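PDB 6ZD1: telomerase reverse transcriptase from Candida tropicalis MYA-3404, which probably acts as a reverse transcriptase that lengthens chromosome ends by copying a template within the telomerase RNA into telomeric repeats. Local coordinates for residues N231-L236 and G451-F456; Q252-F257 and T443-N448; K214-Q219 and Y344-Q349. All coordinates share one frame; numbering follows the deposited sequence.

Contact 1: residues N231-L236 and G451-F456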
loop_
_atom_site.group_PDB
_atom_site.type_symbol
_atom_site.label_atom_id
_atom_site.label_comp_id
_atom_site.label_asym_id
_atom_site.label_seq_id
_atom_site.Cartn_x
_atom_site.Cartn_y
_atom_site.Cartn_z
ATOM N N ASN A 231 19.619 6.238 -6.379
ATOM C CA ASN A 231 19.891 6.045 -4.965
ATOM C C ASN A 231 18.591 5.796 -4.213
ATOM O O ASN A 231 17.527 6.291 -4.592
ATOM C CB ASN A 231 20.611 7.255 -4.367
ATOM C CG ASN A 231 21.955 7.517 -5.019
ATOM O OD1 ASN A 231 22.345 8.666 -5.218
ATOM N ND2 ASN A 231 22.668 6.451 -5.363
ATOM N N GLY A 232 18.690 5.013 -3.144
ATOM C CA GLY A 232 17.543 4.749 -2.298
ATOM C C GLY A 232 17.982 4.540 -0.867
ATOM O O GLY A 232 19.146 4.236 -0.590
ATOM N N LYS A 233 17.035 4.723 0.048
ATOM C CA LYS A 233 17.261 4.475 1.464
ATOM C C LYS A 233 16.492 3.230 1.882
ATOM O O LYS A 233 15.353 3.014 1.453
ATOM C CB LYS A 233 16.843 5.676 2.320
ATOM C CG LYS A 233 17.350 5.604 3.758
ATOM C CD LYS A 233 17.554 6.991 4.358
ATOM C CE LYS A 233 16.247 7.762 4.454
ATOM N NZ LYS A 233 16.441 9.112 5.057
ATOM N N ILE A 234 17.128 2.408 2.706
ATOM C CA ILE A 234 16.570 1.118 3.090
ATOM C C ILE A 234 15.453 1.313 4.106
ATOM O O ILE A 234 15.635 1.974 5.136
ATOM C CB ILE A 234 17.665 0.200 3.647
ATOM C CG1 ILE A 234 18.733 -0.047 2.588
ATOM C CG2 ILE A 234 17.068 -1.115 4.112
ATOM C CD1 ILE A 234 19.810 -0.984 3.051
ATOM N N LYS A 235 14.296 0.722 3.820
ATOM C CA LYS A 235 13.165 0.661 4.734
ATOM C C LYS A 235 12.900 -0.798 5.083
ATOM O O LYS A 235 12.945 -1.670 4.210
ATOM C CB LYS A 235 11.915 1.299 4.114
ATOM C CG LYS A 235 10.919 1.829 5.129
ATOM C CD LYS A 235 9.814 2.630 4.456
ATOM C CE LYS A 235 8.608 1.760 4.137
ATOM N NZ LYS A 235 7.899 1.321 5.376
ATOM N N LEU A 236 12.646 -1.068 6.361
ATOM C CA LEU A 236 12.447 -2.424 6.853
ATOM C C LEU A 236 11.002 -2.626 7.294
ATOM O O LEU A 236 10.360 -1.701 7.802
ATOM C CB LEU A 236 13.396 -2.737 8.009
ATOM C CG LEU A 236 14.877 -2.767 7.627
ATOM C CD1 LEU A 236 15.744 -3.088 8.833
ATOM C CD2 LEU A 236 15.123 -3.762 6.505
ATOM N N GLY A 451 27.807 7.190 12.002
ATOM C CA GLY A 451 27.137 8.278 11.313
ATOM C C GLY A 451 27.758 8.678 9.989
ATOM O O GLY A 451 28.201 9.821 9.828
ATOM N N GLN A 452 27.793 7.754 9.027
ATOM C CA GLN A 452 28.494 8.003 7.772
ATOM C C GLN A 452 27.639 7.746 6.532
ATOM O O GLN A 452 27.871 8.369 5.492
ATOM C CB GLN A 452 29.771 7.163 7.717
ATOM C CG GLN A 452 30.747 7.431 8.857
ATOM C CD GLN A 452 31.831 6.374 8.950
ATOM O OE1 GLN A 452 31.656 5.254 8.476
ATOM N NE2 GLN A 452 32.957 6.729 9.562
ATOM N N TYR A 453 26.657 6.846 6.618
ATOM C CA TYR A 453 25.742 6.577 5.504
ATOM C C TYR A 453 26.484 6.120 4.240
ATOM O O TYR A 453 26.506 6.809 3.217
ATOM C CB TYR A 453 24.877 7.806 5.205
ATOM C CG TYR A 453 23.561 7.832 5.936
ATOM C CD1 TYR A 453 23.012 9.030 6.370
ATOM C CD2 TYR A 453 22.857 6.662 6.180
ATOM C CE1 TYR A 453 21.803 9.063 7.032
ATOM C CE2 TYR A 453 21.648 6.684 6.843
ATOM C CZ TYR A 453 21.126 7.886 7.267
ATOM O OH TYR A 453 19.920 7.913 7.928
ATOM N N ASP A 454 27.149 4.968 4.347
ATOM C CA ASP A 454 27.792 4.355 3.187
ATOM C C ASP A 454 26.768 3.954 2.123
ATOM O O ASP A 454 25.568 3.825 2.388
ATOM C CB ASP A 454 28.585 3.115 3.598
ATOM C CG ASP A 454 29.776 3.441 4.467
ATOM O OD1 ASP A 454 30.472 4.442 4.187
ATOM O OD2 ASP A 454 30.015 2.693 5.439
ATOM N N LEU A 455 27.270 3.734 0.907
ATOM C CA LEU A 455 26.467 3.307 -0.235
ATOM C C LEU A 455 26.781 1.864 -0.611
ATOM O O LEU A 455 27.948 1.462 -0.651
ATOM C CB LEU A 455 26.712 4.200 -1.452
ATOM C CG LEU A 455 25.751 5.366 -1.653
ATOM C CD1 LEU A 455 25.884 6.366 -0.518
ATOM C CD2 LEU A 455 26.005 6.025 -2.997
ATOM N N PHE A 456 25.734 1.099 -0.922
ATOM C CA PHE A 456 25.861 -0.304 -1.289
ATOM C C PHE A 456 25.104 -0.588 -2.580
ATOM O O PHE A 456 24.073 0.024 -2.864
ATOM C CB PHE A 456 25.340 -1.223 -0.180
ATOM C CG PHE A 456 26.269 -1.349 0.993
ATOM C CD1 PHE A 456 26.413 -0.310 1.900
ATOM C CD2 PHE A 456 26.989 -2.512 1.197
ATOM C CE1 PHE A 456 27.268 -0.427 2.981
ATOM C CE2 PHE A 456 27.841 -2.637 2.276
ATOM C CZ PHE A 456 27.980 -1.593 3.170
#
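Lys233 passes over one face of the Tyr453 ring at its hydroxyl end, with CD above OH at 4.4 Å, while Phe257 packs against the ring with its plane inclined by about 55°. The lysine bends at its third torsion, chi3 63°, which carries the ammonium past the oxygen on the same side of the ring: NZ lies about 4.7 Å from Tyr453 OH. The second flat group, the amide of Asn231, meets Leu455 at the other end of the contact. Asn231 has CG anti to its carbonyl carbon, chi1 -61°, and its side chain crosses that of Leu455 at about a right angle, so that the methyl CD2 stands over one face of the amide, displaced toward its outer end.

No hydrogen bond joins the two segments, and even their closest alpha carbons, Asn231 CA and Leu455 CA, are 8.6 Å apart. Strand 443-446 explains this gap, since it runs between strands 231-237 and 454-458 in the mixed sheet and takes the backbone bonds of Gly232 on one flank and Asp454 on the other. Leu445 from that middle strand packs on both Asn231 and Leu455. What remains is side chains reaching over an intervening strand. The chemistry is van der Waals contact between mixed polar and apolar groups, and the spacing of these strands is probably set mainly by their backbone bonds to strand 443-446.

Contact 2: residues Q252-F257 and T443-N448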
loop_
_atom_site.group_PDB
_atom_site.type_symbol
_atom_site.label_atom_id
_atom_site.label_comp_id
_atom_site.label_asym_id
_atom_site.label_seq_id
_atom_site.Cartn_x
_atom_site.Cartn_y
_atom_site.Cartn_z
ATOM N N GLN A 252 17.057 13.051 -3.925
ATOM C CA GLN A 252 18.252 13.882 -3.935
ATOM C C GLN A 252 19.436 13.089 -4.465
ATOM O O GLN A 252 19.396 11.861 -4.587
ATOM C CB GLN A 252 18.599 14.401 -2.535
ATOM C CG GLN A 252 17.432 14.885 -1.723
ATOM C CD GLN A 252 17.826 15.141 -0.290
ATOM O OE1 GLN A 252 18.498 16.125 0.015
ATOM N NE2 GLN A 252 17.423 14.245 0.601
ATOM N N SER A 253 20.507 13.816 -4.764
ATOM C CA SER A 253 21.804 13.191 -4.946
ATOM C C SER A 253 22.456 12.969 -3.584
ATOM O O SER A 253 21.976 13.440 -2.549
ATOM C CB SER A 253 22.695 14.055 -5.838
ATOM O OG SER A 253 22.951 15.313 -5.239
ATOM N N LEU A 254 23.568 12.233 -3.584
ATOM C CA LEU A 254 24.269 11.994 -2.328
ATOM C C LEU A 254 24.845 13.290 -1.770
ATOM O O LEU A 254 24.801 13.523 -0.556
ATOM C CB LEU A 254 25.368 10.948 -2.525
ATOM C CG LEU A 254 26.138 10.550 -1.262
ATOM C CD1 LEU A 254 25.202 9.978 -0.206
ATOM C CD2 LEU A 254 27.252 9.564 -1.588
ATOM N N TYR A 255 25.372 14.155 -2.645
ATOM C CA TYR A 255 25.902 15.441 -2.202
ATOM C C TYR A 255 24.828 16.268 -1.505
ATOM O O TYR A 255 25.060 16.833 -0.431
ATOM C CB TYR A 255 26.475 16.208 -3.397
ATOM C CG TYR A 255 27.128 17.525 -3.035
ATOM C CD1 TYR A 255 27.151 18.580 -3.940
ATOM C CD2 TYR A 255 27.735 17.711 -1.797
ATOM C CE1 TYR A 255 27.748 19.785 -3.618
ATOM C CE2 TYR A 255 28.335 18.910 -1.467
ATOM C CZ TYR A 255 28.340 19.944 -2.381
ATOM O OH TYR A 255 28.937 21.143 -2.058
ATOM N N SER A 256 23.640 16.349 -2.111
ATOM C CA SER A 256 22.543 17.093 -1.503
ATOM C C SER A 256 22.057 16.429 -0.223
ATOM O O SER A 256 21.616 17.119 0.705
ATOM C CB SER A 256 21.393 17.231 -2.499
ATOM O OG SER A 256 20.289 17.903 -1.919
ATOM N N PHE A 257 22.117 15.098 -0.158
ATOM C CA PHE A 257 21.673 14.395 1.039
ATOM C C PHE A 257 22.631 14.621 2.204
ATOM O O PHE A 257 22.196 14.793 3.349
ATOM C CB PHE A 257 21.525 12.905 0.745
ATOM C CG PHE A 257 21.114 12.099 1.936
ATOM C CD1 PHE A 257 19.801 12.112 2.376
ATOM C CD2 PHE A 257 22.039 11.332 2.622
ATOM C CE1 PHE A 257 19.419 11.376 3.475
ATOM C CE2 PHE A 257 21.663 10.592 3.721
ATOM C CZ PHE A 257 20.352 10.613 4.149
ATOM N N THR A 443 21.541 1.724 -6.179
ATOM C CA THR A 443 22.323 1.714 -4.953
ATOM C C THR A 443 21.428 2.094 -3.782
ATOM O O THR A 443 20.391 2.742 -3.950
ATOM C CB THR A 443 23.523 2.675 -5.024
ATOM O OG1 THR A 443 23.060 4.011 -5.261
ATOM C CG2 THR A 443 24.474 2.265 -6.137
ATOM N N CYS A 444 21.843 1.686 -2.584
ATOM C CA CYS A 444 21.114 1.994 -1.364
ATOM C C CYS A 444 22.065 2.558 -0.318
ATOM O O CYS A 444 23.269 2.281 -0.328
ATOM C CB CYS A 444 20.386 0.765 -0.793
ATOM S SG CYS A 444 21.441 -0.449 0.016
ATOM N N LEU A 445 21.510 3.379 0.565
ATOM C CA LEU A 445 22.243 3.965 1.677
ATOM C C LEU A 445 21.926 3.188 2.946
ATOM O O LEU A 445 20.764 2.850 3.199
ATOM C CB LEU A 445 21.882 5.440 1.858
ATOM C CG LEU A 445 22.445 6.442 0.848
ATOM C CD1 LEU A 445 21.705 6.393 -0.484
ATOM C CD2 LEU A 445 22.411 7.841 1.432
ATOM N N VAL A 446 22.954 2.888 3.729
ATOM C CA VAL A 446 22.791 2.187 4.996
ATOM C C VAL A 446 23.348 3.069 6.105
ATOM O O VAL A 446 24.371 3.741 5.926
ATOM C CB VAL A 446 23.467 0.795 4.987
ATOM C CG1 VAL A 446 23.173 0.069 3.680
ATOM C CG2 VAL A 446 24.969 0.898 5.217
ATOM N N LYS A 447 22.640 3.105 7.234
ATOM C CA LYS A 447 23.161 3.794 8.404
ATOM C C LYS A 447 24.411 3.074 8.891
ATOM O O LYS A 447 24.447 1.844 8.968
ATOM C CB LYS A 447 22.099 3.847 9.501
ATOM C CG LYS A 447 21.921 5.214 10.143
ATOM C CD LYS A 447 20.589 5.299 10.872
ATOM C CE LYS A 447 20.422 6.629 11.589
ATOM N NZ LYS A 447 19.119 6.710 12.310
ATOM N N ASN A 448 25.441 3.846 9.226
ATOM C CA ASN A 448 26.767 3.273 9.422
ATOM C C ASN A 448 27.094 2.968 10.876
ATOM O O ASN A 448 27.942 2.105 11.134
ATOM C CB ASN A 448 27.837 4.209 8.854
ATOM C CG ASN A 448 29.066 3.462 8.371
ATOM O OD1 ASN A 448 29.358 2.360 8.827
ATOM N ND2 ASN A 448 29.789 4.056 7.435
#
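Phe257, whose ring reaches Leu445, donates its backbone N to Ser253 O at 2.9 Å, the first turn of the short helix 254-258. Ser253 stands at the N-cap and its OG takes a weak capping bond from Ser256 N, 3.4 Å long; its own N is bound by the carboxylate of Glu269 from helix 263-298. With the helix start held in this way, Leu254 and Phe257, three residues apart, point together toward strand 443-446. Both have CG anti to the backbone N (chi1 -177° and 178°) and both end on a single methyl of Leu445. Its CD2 sits 3.9 Å from Leu254 CD1, and it approaches the Phe257 ring obliquely, 3.7 Å from CE2 and just as near to CD2 of that ring. Leu445 and Phe257 extend toward each other from opposite directions. Around this point Leu254 also rests on Leu455, and the ring of Phe257 has a cation-pi partner in Lys260.

The helix is thus laid on one face of the five-stranded sheet through its apolar side. Polar bonds cap the helix start and tie it to helix 263-298, while the link to strand 443-446 is apolar and depends on shape and the burial of Leu445.

Contact 3: residues K214-Q219 and Y344-Q349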
loop_
_atom_site.group_PDB
_atom_site.type_symbol
_atom_site.label_atom_id
_atom_site.label_comp_id
_atom_site.label_asym_id
_atom_site.label_seq_id
_atom_site.Cartn_x
_atom_site.Cartn_y
_atom_site.Cartn_z
ATOM N N LYS A 214 25.908 -8.306 3.975
ATOM C CA LYS A 214 27.045 -9.173 3.689
ATOM C C LYS A 214 26.690 -10.223 2.646
ATOM O O LYS A 214 27.508 -10.540 1.773
ATOM C CB LYS A 214 27.536 -9.836 4.975
ATOM C CG LYS A 214 28.240 -8.890 5.931
ATOM C CD LYS A 214 28.603 -9.590 7.232
ATOM C CE LYS A 214 29.564 -8.754 8.065
ATOM N NZ LYS A 214 29.060 -7.371 8.298
ATOM N N GLY A 215 25.479 -10.771 2.714
ATOM C CA GLY A 215 25.097 -11.818 1.788
ATOM C C GLY A 215 24.469 -11.368 0.490
ATOM O O GLY A 215 24.302 -12.190 -0.418
ATOM N N ASN A 216 24.127 -10.086 0.361
ATOM C CA ASN A 216 23.433 -9.599 -0.826
ATOM C C ASN A 216 24.029 -8.346 -1.446
ATOM O O ASN A 216 23.772 -8.093 -2.630
ATOM C CB ASN A 216 21.957 -9.321 -0.508
ATOM C CG ASN A 216 21.235 -10.547 0.003
ATOM O OD1 ASN A 216 20.685 -11.328 -0.774
ATOM N ND2 ASN A 216 21.237 -10.727 1.319
ATOM N N LEU A 217 24.804 -7.558 -0.709
ATOM C CA LEU A 217 25.267 -6.271 -1.194
ATOM C C LEU A 217 26.788 -6.243 -1.262
ATOM O O LEU A 217 27.478 -7.142 -0.776
ATOM C CB LEU A 217 24.752 -5.133 -0.304
ATOM C CG LEU A 217 23.238 -5.088 -0.090
ATOM C CD1 LEU A 217 22.856 -3.905 0.782
ATOM C CD2 LEU A 217 22.508 -5.034 -1.421
ATOM N N VAL A 218 27.300 -5.182 -1.879
ATOM C CA VAL A 218 28.735 -4.944 -2.001
ATOM C C VAL A 218 28.958 -3.436 -2.009
ATOM O O VAL A 218 28.177 -2.685 -2.600
ATOM C CB VAL A 218 29.318 -5.620 -3.264
ATOM C CG1 VAL A 218 28.620 -5.115 -4.523
ATOM C CG2 VAL A 218 30.815 -5.392 -3.349
ATOM N N GLN A 219 30.024 -2.998 -1.338
ATOM C CA GLN A 219 30.248 -1.578 -1.114
ATOM C C GLN A 219 30.550 -0.848 -2.422
ATOM O O GLN A 219 30.897 -1.444 -3.445
ATOM C CB GLN A 219 31.400 -1.361 -0.133
ATOM C CG GLN A 219 31.016 -1.412 1.341
ATOM C CD GLN A 219 31.419 -0.158 2.093
ATOM O OE1 GLN A 219 31.534 0.920 1.508
ATOM N NE2 GLN A 219 31.644 -0.293 3.396
ATOM N N TYR A 344 12.692 -11.372 -5.756
ATOM C CA TYR A 344 13.345 -10.098 -6.059
ATOM C C TYR A 344 14.839 -10.142 -5.755
ATOM O O TYR A 344 15.651 -9.636 -6.540
ATOM C CB TYR A 344 12.689 -8.957 -5.282
ATOM C CG TYR A 344 11.343 -8.544 -5.817
ATOM C CD1 TYR A 344 10.181 -8.794 -5.096
ATOM C CD2 TYR A 344 11.229 -7.906 -7.045
ATOM C CE1 TYR A 344 8.946 -8.420 -5.584
ATOM C CE2 TYR A 344 9.999 -7.528 -7.540
ATOM C CZ TYR A 344 8.860 -7.786 -6.806
ATOM O OH TYR A 344 7.630 -7.411 -7.299
ATOM N N ASP A 345 15.222 -10.720 -4.612
ATOM C CA ASP A 345 16.641 -10.792 -4.273
ATOM C C ASP A 345 17.392 -11.717 -5.221
ATOM O O ASP A 345 18.539 -11.436 -5.591
ATOM C CB ASP A 345 16.831 -11.261 -2.826
ATOM C CG ASP A 345 16.279 -10.278 -1.807
ATOM O OD1 ASP A 345 15.317 -10.637 -1.097
ATOM O OD2 ASP A 345 16.803 -9.147 -1.719
ATOM N N ARG A 346 16.765 -12.822 -5.625
ATOM C CA ARG A 346 17.412 -13.844 -6.438
ATOM C C ARG A 346 17.237 -13.617 -7.933
ATOM O O ARG A 346 17.788 -14.389 -8.724
ATOM C CB ARG A 346 16.881 -15.240 -6.075
ATOM C CG ARG A 346 16.865 -15.583 -4.583
ATOM C CD ARG A 346 18.171 -15.244 -3.890
ATOM N NE ARG A 346 19.296 -16.027 -4.390
ATOM C CZ ARG A 346 20.566 -15.782 -4.080
ATOM N NH1 ARG A 346 20.873 -14.771 -3.277
ATOM N NH2 ARG A 346 21.531 -16.542 -4.577
ATOM N N LEU A 347 16.494 -12.586 -8.336
ATOM C CA LEU A 347 16.230 -12.339 -9.749
ATOM C C LEU A 347 17.536 -12.199 -10.522
ATOM O O LEU A 347 18.481 -11.552 -10.063
ATOM C CB LEU A 347 15.387 -11.073 -9.911
ATOM C CG LEU A 347 14.460 -10.968 -11.122
ATOM C CD1 LEU A 347 13.269 -11.902 -10.955
ATOM C CD2 LEU A 347 13.995 -9.535 -11.324
ATOM N N ASN A 348 17.601 -12.843 -11.687
ATOM C CA ASN A 348 18.811 -12.829 -12.505
ATOM C C ASN A 348 18.805 -11.584 -13.386
ATOM O O ASN A 348 17.984 -11.466 -14.304
ATOM C CB ASN A 348 18.902 -14.100 -13.347
ATOM C CG ASN A 348 20.227 -14.229 -14.068
ATOM O OD1 ASN A 348 20.447 -13.598 -15.102
ATOM N ND2 ASN A 348 21.117 -15.054 -13.529
ATOM N N GLN A 349 19.736 -10.664 -13.122
ATOM C CA GLN A 349 19.758 -9.400 -13.852
ATOM C C GLN A 349 20.001 -9.624 -15.337
ATOM O O GLN A 349 19.375 -8.972 -16.182
ATOM C CB GLN A 349 20.823 -8.472 -13.271
ATOM C CG GLN A 349 20.498 -7.957 -11.879
ATOM C CD GLN A 349 21.616 -7.115 -11.311
ATOM O OE1 GLN A 349 22.593 -6.820 -12.001
ATOM N NE2 GLN A 349 21.487 -6.728 -10.046
#
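Three successive turns of Arg346 (chi1 -50°, chi2 -47°, chi3 -64°) curl its side chain back on itself and bring the guanidinium round toward Asn216, whose own CG lies beside the backbone N. Asn216 OD1 stands at the guanidinium edge, near its plane, 4.3 Å from Arg346 NH1, which is too long for a direct hydrogen bond. The same oxygen is 4.4 Å from Asp345 CB, so it lies against the aliphatic root of the acid. Neither approach is tight, and the shortest alpha-carbon distance, Asn216 CA to Asp345 CA, is 7.7 Å.

The firmer polar bonds go to neighbours. Asn216 ND2 is held by Tyr212 O, one turn back in helix 198-216, and this fixes how the amide is turned. Asp345 OD2 takes a hydrogen bond from Tyr212 OH and a salt bridge from Arg458 NH2. Tyr212 therefore binds both partners of the contact, one through its backbone and one through its hydroxyl. Asp345 OD1 lies near the carboxylate of Glu342, a pairing of like charges that Arg458 may help to offset.

Here the junction of helix 198-216 with edge strand 217-220 meets the short helix 343-346, which follows strand 334-339, probably part of the palm as in other reverse transcriptases. At this partly solvent-open surface the direct touch is loose: Tyr212 hydrogen-bonds Asp345 to helix 198-216, and Arg458 joins it to strand 454-458.

Contacts 1 and 2, with centres about 6 Å apart, use the same mixed sheet: the backbone bond from Leu445 N to Gly232 O, 2.8 Å, joins their strands, and Leu445 serves both. Along the chain contact 2 is nested inside the loop closed by contact 1. Contact 3 lies at the far edge of this sheet, its centre about 15 Å from that of contact 1 and about 19 Å from that of contact 2. Phe456 bridges toward it, with CE2 3.5 Å from Gln219 CG, and Cys444 SG reaches Leu217 CD1 at 3.8 Å. By family topology the sheet probably belongs to the fingers, and contact 3 lies where it meets what is probably the palm, where reverse transcriptases carry their active site.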